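Local coordinates for 3-hydroxyacyl-CoA dehydrogenase (Archaeoglobus fulgidus, PDB 1ZEJ), which probably oxidises a substrate hydroxyl group with NAD+ as a homodimeric dehydrogenase of the 3-hydroxyacyl-CoA dehydrogenase family, at residues Ala101-Thr107 and Arg124-Trp130; Leu139-Ile144 and Gly172-Val176. All blocks are in the same frame, centred on the assembly; numbering follows the deposited sequence.

Contact 1 of 2, residues Ala101-Thr107 and Arg124-Trp130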
ATOM      1  N   ALA A 101     -16.493  30.879 -12.913  1.00 32.78           N
ATOM      2  CA  ALA A 101     -15.258  30.210 -12.541  1.00 33.10           C
ATOM      3  C   ALA A 101     -15.463  28.720 -12.339  1.00 31.83           C
ATOM      4  O   ALA A 101     -16.576  28.288 -12.007  1.00 31.00           O
ATOM      5  CB  ALA A 101     -14.706  30.800 -11.263  1.00 33.55           C
ATOM      6  N   PRO A 102     -14.381  27.936 -12.454  1.00 32.27           N
ATOM      7  CA  PRO A 102     -14.469  26.526 -12.062  1.00 31.41           C
ATOM      8  C   PRO A 102     -14.908  26.405 -10.609  1.00 31.25           C
ATOM      9  O   PRO A 102     -14.469  27.190  -9.736  1.00 30.85           O
ATOM     10  CB  PRO A 102     -13.037  26.027 -12.245  1.00 31.42           C
ATOM     11  CG  PRO A 102     -12.453  26.855 -13.210  1.00 33.04           C
ATOM     12  CD  PRO A 102     -13.034  28.249 -12.963  1.00 32.54           C
ATOM     13  N   LEU A 103     -15.778  25.444 -10.368  1.00 31.10           N
ATOM     14  CA  LEU A 103     -16.304  25.134  -9.050  1.00 31.08           C
ATOM     15  C   LEU A 103     -15.843  23.745  -8.663  1.00 30.80           C
ATOM     16  O   LEU A 103     -16.066  22.797  -9.402  1.00 28.32           O
ATOM     17  CB  LEU A 103     -17.827  25.130  -9.063  1.00 31.34           C
ATOM     18  CG  LEU A 103     -18.553  26.349  -9.615  1.00 34.05           C
ATOM     19  CD1 LEU A 103     -20.061  26.096  -9.544  1.00 33.15           C
ATOM     20  CD2 LEU A 103     -18.159  27.548  -8.825  1.00 34.49           C
ATOM     21  N   CYS A 104     -15.225  23.625  -7.498  1.00 29.61           N
ATOM     22  CA  CYS A 104     -14.491  22.422  -7.128  1.00 30.92           C
ATOM     23  C   CYS A 104     -14.986  21.934  -5.777  1.00 33.74           C
ATOM     24  O   CYS A 104     -14.628  22.537  -4.791  1.00 37.78           O
ATOM     25  CB  CYS A 104     -13.016  22.753  -6.984  1.00 30.38           C
ATOM     26  SG  CYS A 104     -12.246  23.402  -8.437  1.00 34.11           S
ATOM     27  N   SER A 105     -15.705  20.823  -5.695  1.00 32.07           N
ATOM     28  CA  SER A 105     -16.141  20.293  -4.408  1.00 33.38           C
ATOM     29  C   SER A 105     -15.082  19.329  -3.800  1.00 33.49           C
ATOM     30  O   SER A 105     -14.635  18.406  -4.473  1.00 31.17           O
ATOM     31  CB  SER A 105     -17.495  19.610  -4.570  1.00 32.51           C
ATOM     32  OG  SER A 105     -17.910  19.045  -3.338  1.00 36.51           O
ATOM     33  N   ASN A 106     -14.659  19.571  -2.564  1.00 35.76           N
ATOM     34  CA  ASN A 106     -13.827  18.608  -1.827  1.00 38.32           C
ATOM     35  C   ASN A 106     -14.813  17.573  -1.333  1.00 41.88           C
ATOM     36  O   ASN A 106     -15.554  17.798  -0.370  1.00 44.95           O
ATOM     37  CB  ASN A 106     -13.087  19.258  -0.645  1.00 39.09           C
ATOM     38  CG  ASN A 106     -12.161  18.253   0.134  1.00 39.55           C
ATOM     39  OD1 ASN A 106     -11.262  17.568  -0.430  1.00 39.95           O
ATOM     40  ND2 ASN A 106     -12.368  18.200   1.442  1.00 45.73           N
ATOM     41  N   THR A 107     -14.909  16.481  -2.038  1.00 45.52           N
ATOM     42  CA  THR A 107     -15.948  15.519  -1.725  1.00 49.34           C
ATOM     43  C   THR A 107     -15.188  14.252  -1.361  1.00 50.32           C
ATOM     44  O   THR A 107     -14.316  13.825  -2.109  1.00 52.77           O
ATOM     45  CB  THR A 107     -17.052  15.399  -2.885  1.00 49.60           C
ATOM     46  OG1 THR A 107     -17.881  14.248  -2.674  1.00 56.23           O
ATOM     47  CG2 THR A 107     -16.458  15.339  -4.275  1.00 51.27           C
ATOM     48  N   ARG A 124     -18.306  23.174 -15.789  1.00 29.14           N
ATOM     49  CA  ARG A 124     -17.178  23.771 -15.059  1.00 29.19           C
ATOM     50  C   ARG A 124     -17.160  23.365 -13.590  1.00 28.57           C
ATOM     51  O   ARG A 124     -16.533  24.006 -12.767  1.00 28.87           O
ATOM     52  CB  ARG A 124     -17.135  25.299 -15.253  1.00 29.41           C
ATOM     53  CG  ARG A 124     -18.430  26.002 -14.957  1.00 30.82           C
ATOM     54  CD  ARG A 124     -18.928  25.898 -13.508  1.00 32.40           C
ATOM     55  NE  ARG A 124     -20.142  26.682 -13.424  1.00 33.42           N
ATOM     56  CZ  ARG A 124     -20.207  27.954 -13.040  1.00 33.65           C
ATOM     57  NH1 ARG A 124     -19.170  28.563 -12.519  1.00 34.59           N
ATOM     58  NH2 ARG A 124     -21.344  28.591 -13.113  1.00 36.55           N
ATOM     59  N   PHE A 125     -17.797  22.234 -13.282  1.00 27.63           N
ATOM     60  CA  PHE A 125     -17.818  21.664 -11.949  1.00 27.19           C
ATOM     61  C   PHE A 125     -16.983  20.384 -11.971  1.00 28.06           C
ATOM     62  O   PHE A 125     -17.051  19.573 -12.931  1.00 26.85           O
ATOM     63  CB  PHE A 125     -19.239  21.253 -11.524  1.00 26.98           C
ATOM     64  CG  PHE A 125     -19.263  20.458 -10.236  1.00 26.58           C
ATOM     65  CD1 PHE A 125     -18.942  21.062  -9.048  1.00 26.76           C
ATOM     66  CD2 PHE A 125     -19.554  19.095 -10.238  1.00 29.66           C
ATOM     67  CE1 PHE A 125     -18.896  20.340  -7.859  1.00 27.46           C
ATOM     68  CE2 PHE A 125     -19.539  18.363  -9.069  1.00 28.88           C
ATOM     69  CZ  PHE A 125     -19.219  19.010  -7.847  1.00 29.66           C
ATOM     70  N   LEU A 126     -16.221  20.200 -10.910  1.00 26.84           N
ATOM     71  CA  LEU A 126     -15.512  18.951 -10.718  1.00 28.44           C
ATOM     72  C   LEU A 126     -15.193  18.746  -9.250  1.00 28.70           C
ATOM     73  O   LEU A 126     -15.357  19.661  -8.424  1.00 28.72           O
ATOM     74  CB  LEU A 126     -14.295  18.938 -11.625  1.00 27.95           C
ATOM     75  CG  LEU A 126     -12.916  19.538 -11.384  1.00 33.13           C
ATOM     76  CD1 LEU A 126     -12.196  19.870 -12.693  1.00 30.98           C
ATOM     77  CD2 LEU A 126     -12.778  20.575 -10.350  1.00 36.42           C
ATOM     78  N   GLY A 127     -14.731  17.561  -8.926  1.00 29.04           N
ATOM     79  CA  GLY A 127     -14.364  17.230  -7.551  1.00 29.77           C
ATOM     80  C   GLY A 127     -12.878  17.499  -7.444  1.00 30.98           C
ATOM     81  O   GLY A 127     -12.113  17.213  -8.373  1.00 27.83           O
ATOM     82  N   VAL A 128     -12.457  18.049  -6.307  1.00 31.85           N
ATOM     83  CA  VAL A 128     -10.998  18.145  -5.996  1.00 33.53           C
ATOM     84  C   VAL A 128     -10.822  17.607  -4.588  1.00 34.44           C
ATOM     85  O   VAL A 128     -11.234  18.291  -3.607  1.00 38.21           O
ATOM     86  CB  VAL A 128     -10.419  19.579  -6.128  1.00 33.74           C
ATOM     87  CG1 VAL A 128      -9.012  19.664  -5.679  1.00 36.86           C
ATOM     88  CG2 VAL A 128     -10.493  20.082  -7.516  1.00 35.62           C
ATOM     89  N   HIS A 129     -10.217  16.419  -4.496  1.00 31.41           N
ATOM     90  CA  HIS A 129     -10.051  15.621  -3.310  1.00 31.03           C
ATOM     91  C   HIS A 129      -8.646  15.820  -2.726  1.00 30.05           C
ATOM     92  O   HIS A 129      -7.639  15.380  -3.279  1.00 27.90           O
ATOM     93  CB  HIS A 129     -10.328  14.164  -3.693  1.00 32.03           C
ATOM     94  CG  HIS A 129     -10.160  13.182  -2.591  1.00 32.30           C
ATOM     95  ND1 HIS A 129      -9.758  11.882  -2.826  1.00 31.35           N
ATOM     96  CD2 HIS A 129     -10.367  13.282  -1.249  1.00 33.12           C
ATOM     97  CE1 HIS A 129      -9.687  11.237  -1.671  1.00 35.51           C
ATOM     98  NE2 HIS A 129     -10.043  12.070  -0.701  1.00 32.71           N
ATOM     99  N   TRP A 130      -8.607  16.622  -1.670  1.00 28.90           N
ATOM    100  CA  TRP A 130      -7.392  16.954  -0.957  1.00 27.88           C
ATOM    101  C   TRP A 130      -7.199  15.929   0.106  1.00 28.60           C
ATOM    102  O   TRP A 130      -8.155  15.377   0.620  1.00 27.82           O
ATOM    103  CB  TRP A 130      -7.535  18.307  -0.258  1.00 28.48           C
ATOM    104  CG  TRP A 130      -7.690  19.502  -1.168  1.00 28.06           C
ATOM    105  CD1 TRP A 130      -8.841  19.916  -1.774  1.00 29.66           C
ATOM    106  CD2 TRP A 130      -6.689  20.448  -1.539  1.00 27.76           C
ATOM    107  NE1 TRP A 130      -8.622  21.049  -2.490  1.00 29.75           N
ATOM    108  CE2 TRP A 130      -7.300  21.388  -2.380  1.00 28.00           C
ATOM    109  CE3 TRP A 130      -5.333  20.582  -1.258  1.00 28.10           C
ATOM    110  CZ2 TRP A 130      -6.606  22.473  -2.923  1.00 31.42           C
ATOM    111  CZ3 TRP A 130      -4.642  21.673  -1.785  1.00 29.66           C
ATOM    112  CH2 TRP A 130      -5.273  22.592  -2.621  1.00 29.71           C
TER
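Strands 103-105 and 125-130 run parallel with their axes 4.4 Å apart at the closest point and 45° between their directions, pairing Leu103 with Phe125, Cys104 with Leu126 and Ser105 with Gly127. Leu103 N donates to Arg124 O, Leu126 N to Leu103 O, Ser105 N to Leu126 O and Val128 N to Ser105 O, the alternating ladder of a parallel pair. Beyond it, the amide of Asn106 takes over from the backbone: its CG stands anti to the backbone N, and Asn106 OD1 accepts Trp130 N at 3.1 Å. That bond is almost straight, at 170°. The same oxygen, Asn106 OD1, lies at the edge of the indole, 3.6 Å from Trp130 CD1. The amide and ring planes are 68° apart. At the other end Arg124, its chain bent at chi2, brings its guanidinium back to the residues before strand 103-105. Arg124 NH1 bonds Ala101 O at 2.7 Å, with the oxygen in the guanidinium plane, while Leu103 CD1 lies over one face near the rim. NH1 also reaches Thr99 O, and NH2 Ser121 OG. Between these ends, Cys104 SG touches Leu126 CD2 at 3.5 Å and Cys104 CB meets Val128 CG2 at 3.7 Å. On the face of Leu103 and Ser105, Ser105 CB abuts the edge of the Phe125 ring, 3.6 Å from Phe125 CE1; Ser105 OG bonds Glu79 and Lys88, the latter a predicted NAD+ ligand. Helix 112-116 joins the strands in a beta-alpha-beta unit of the Rossmann-type domain. Polar side chains thus extend the ladder at both ends, and the Asn106 bond ties the backbone at Trp130, next to His129, predicted to be important for catalysis, to segment 101-107.

Contact 2 of 2, residues Leu139-Ile144 and Gly172-Val176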
ATOM      1  N   LEU A 139      -0.541  14.827  -2.572  1.00 25.16           N
ATOM      2  CA  LEU A 139      -1.490  14.352  -3.577  1.00 25.56           C
ATOM      3  C   LEU A 139      -2.814  15.104  -3.535  1.00 24.30           C
ATOM      4  O   LEU A 139      -3.380  15.345  -2.455  1.00 24.28           O
ATOM      5  CB  LEU A 139      -1.715  12.826  -3.468  1.00 25.14           C
ATOM      6  CG  LEU A 139      -2.656  12.272  -4.534  1.00 25.14           C
ATOM      7  CD1 LEU A 139      -1.933  12.127  -5.896  1.00 27.36           C
ATOM      8  CD2 LEU A 139      -3.193  10.973  -4.138  1.00 23.82           C
ATOM      9  N   VAL A 140      -3.272  15.526  -4.707  1.00 23.81           N
ATOM     10  CA  VAL A 140      -4.638  15.993  -4.861  1.00 25.02           C
ATOM     11  C   VAL A 140      -5.198  15.278  -6.077  1.00 24.65           C
ATOM     12  O   VAL A 140      -4.562  15.234  -7.128  1.00 26.85           O
ATOM     13  CB  VAL A 140      -4.744  17.512  -5.025  1.00 25.11           C
ATOM     14  CG1 VAL A 140      -6.177  17.942  -5.105  1.00 27.93           C
ATOM     15  CG2 VAL A 140      -4.076  18.198  -3.888  1.00 28.12           C
ATOM     16  N   GLU A 141      -6.367  14.695  -5.914  1.00 24.19           N
ATOM     17  CA  GLU A 141      -7.078  14.052  -7.014  1.00 25.40           C
ATOM     18  C   GLU A 141      -8.135  14.984  -7.567  1.00 26.48           C
ATOM     19  O   GLU A 141      -8.866  15.610  -6.807  1.00 26.89           O
ATOM     20  CB  GLU A 141      -7.774  12.800  -6.557  1.00 25.13           C
ATOM     21  CG  GLU A 141      -6.846  11.649  -6.241  1.00 26.30           C
ATOM     22  CD  GLU A 141      -7.621  10.433  -5.754  1.00 29.59           C
ATOM     23  OE1 GLU A 141      -8.585  10.636  -4.949  1.00 31.59           O
ATOM     24  OE2 GLU A 141      -7.304   9.282  -6.197  1.00 28.35           O
ATOM     25  N   ILE A 142      -8.193  15.099  -8.881  1.00 25.11           N
ATOM     26  CA  ILE A 142      -9.334  15.746  -9.523  1.00 27.35           C
ATOM     27  C   ILE A 142     -10.254  14.649  -9.958  1.00 28.62           C
ATOM     28  O   ILE A 142      -9.805  13.736 -10.662  1.00 29.93           O
ATOM     29  CB  ILE A 142      -8.881  16.550 -10.732  1.00 27.33           C
ATOM     30  CG1 ILE A 142      -7.999  17.725 -10.256  1.00 27.48           C
ATOM     31  CG2 ILE A 142     -10.088  16.979 -11.590  1.00 29.99           C
ATOM     32  CD1 ILE A 142      -7.358  18.505 -11.340  1.00 29.20           C
ATOM     33  N   VAL A 143     -11.526  14.740  -9.569  1.00 27.93           N
ATOM     34  CA  VAL A 143     -12.482  13.700  -9.879  1.00 27.55           C
ATOM     35  C   VAL A 143     -13.543  14.342 -10.764  1.00 27.72           C
ATOM     36  O   VAL A 143     -14.281  15.205 -10.317  1.00 26.37           O
ATOM     37  CB  VAL A 143     -13.083  13.108  -8.617  1.00 27.41           C
ATOM     38  CG1 VAL A 143     -14.001  11.928  -8.961  1.00 26.48           C
ATOM     39  CG2 VAL A 143     -11.989  12.641  -7.664  1.00 24.92           C
ATOM     40  N   ILE A 144     -13.581  13.930 -12.018  1.00 28.00           N
ATOM     41  CA  ILE A 144     -14.469  14.542 -12.973  1.00 29.04           C
ATOM     42  C   ILE A 144     -15.810  13.809 -13.122  1.00 27.73           C
ATOM     43  O   ILE A 144     -15.919  12.594 -12.959  1.00 27.60           O
ATOM     44  CB  ILE A 144     -13.773  14.795 -14.319  1.00 29.05           C
ATOM     45  CG1 ILE A 144     -13.509  13.519 -15.104  1.00 30.17           C
ATOM     46  CG2 ILE A 144     -12.452  15.561 -14.085  1.00 32.40           C
ATOM     47  CD1 ILE A 144     -13.262  13.787 -16.543  1.00 31.21           C
ATOM     48  N   GLY A 172     -15.100   9.967 -12.346  1.00 26.43           N
ATOM     49  CA  GLY A 172     -16.225   9.540 -11.538  1.00 27.13           C
ATOM     50  C   GLY A 172     -15.947   9.194 -10.092  1.00 26.80           C
ATOM     51  O   GLY A 172     -16.735   9.588  -9.216  1.00 27.92           O
ATOM     52  N   GLN A 173     -14.872   8.438  -9.831  1.00 27.73           N
ATOM     53  CA  GLN A 173     -14.510   8.007  -8.451  1.00 28.18           C
ATOM     54  C   GLN A 173     -13.051   8.241  -8.190  1.00 26.27           C
ATOM     55  O   GLN A 173     -12.231   8.050  -9.072  1.00 25.53           O
ATOM     56  CB  GLN A 173     -14.776   6.516  -8.198  1.00 28.79           C
ATOM     57  CG  GLN A 173     -16.198   6.115  -8.373  1.00 33.21           C
ATOM     58  CD  GLN A 173     -16.434   4.661  -8.165  1.00 33.86           C
ATOM     59  OE1 GLN A 173     -15.686   3.980  -7.459  1.00 40.13           O
ATOM     60  NE2 GLN A 173     -17.484   4.157  -8.788  1.00 39.66           N
ATOM     61  N   SER A 174     -12.743   8.568  -6.953  1.00 24.63           N
ATOM     62  CA  SER A 174     -11.373   8.620  -6.460  1.00 26.37           C
ATOM     63  C   SER A 174     -10.616   7.274  -6.549  1.00 27.40           C
ATOM     64  O   SER A 174     -11.106   6.242  -6.056  1.00 29.14           O
ATOM     65  CB  SER A 174     -11.382   9.070  -4.988  1.00 25.93           C
ATOM     66  OG  SER A 174     -10.165   8.784  -4.341  1.00 25.31           O
ATOM     67  N   LEU A 175      -9.390   7.313  -7.074  1.00 27.49           N
ATOM     68  CA  LEU A 175      -8.525   6.132  -7.139  1.00 27.57           C
ATOM     69  C   LEU A 175      -8.021   5.734  -5.772  1.00 28.74           C
ATOM     70  O   LEU A 175      -7.964   4.561  -5.426  1.00 28.05           O
ATOM     71  CB  LEU A 175      -7.331   6.374  -8.078  1.00 28.13           C
ATOM     72  CG  LEU A 175      -7.627   6.747  -9.545  1.00 30.32           C
ATOM     73  CD1 LEU A 175      -6.316   6.774 -10.333  1.00 32.54           C
ATOM     74  CD2 LEU A 175      -8.579   5.797 -10.214  1.00 31.55           C
ATOM     75  N   VAL A 176      -7.677   6.726  -4.954  1.00 29.58           N
ATOM     76  CA  VAL A 176      -7.339   6.496  -3.575  1.00 28.71           C
ATOM     77  C   VAL A 176      -8.448   5.793  -2.816  1.00 27.98           C
ATOM     78  O   VAL A 176      -8.161   4.850  -2.104  1.00 29.20           O
ATOM     79  CB  VAL A 176      -6.994   7.846  -2.839  1.00 30.49           C
ATOM     80  CG1 VAL A 176      -6.868   7.608  -1.343  1.00 30.88           C
ATOM     81  CG2 VAL A 176      -5.726   8.443  -3.433  1.00 31.21           C
TER
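Glu141 reaches from strand 139-144 to the start of helix 175-193, where its carboxylate meets Ser174 and Val176. CB points toward the helix start, CG stands anti to the carbonyl carbon, and the chain then runs extended, carrying Glu141 CD to 3.6 Å from Val176 CG2. At the tip the two oxygens part ways. Glu141 OE1 accepts Ser174 OG at 2.5 Å through its syn lone pair, and also bonds His129 ND1, so two donors grip it. Glu141 OE2 takes Val176 N at 2.9 Å with an N-H...O angle of 168°, the donor on the syn side but 22° out of the carboxylate plane; Leu175 N is 3.0 Å from Glu141 OE2. Ser174 is the N-cap of the helix, its OG also capping Asn177 N. The pairing of His129 with this glutamate resembles the His-Glu pair of 3-hydroxyacyl-CoA dehydrogenases. Toward the end of the strand, Val143 CG1 packs against Gly172 C at 3.5 Å, and Gly172 N donates to Ile144 O at 2.8 Å. Near its beginning, Leu139 CD2 slides past Val176 CG2 at 3.6 Å, beside His207 of the second subunit.

In the fold
Both contacts are largely buried and share one sheet, in which strands 125-130 and 139-144 are antiparallel neighbours; their centres lie about 10 Å apart. Contact 1 joins two parallel strands within the Rossmann-type domain, whereas contact 2 ties the next strand to the long helix that leads toward the C-terminal part and lies beside the second subunit, which does not touch contact 1. Their chemistry follows: a backbone ladder with apolar packing in the first, a carboxylate at a helix start in the second. They meet at the His129-Glu141 pair, and also where Gly127 N probably bonds Val143 O.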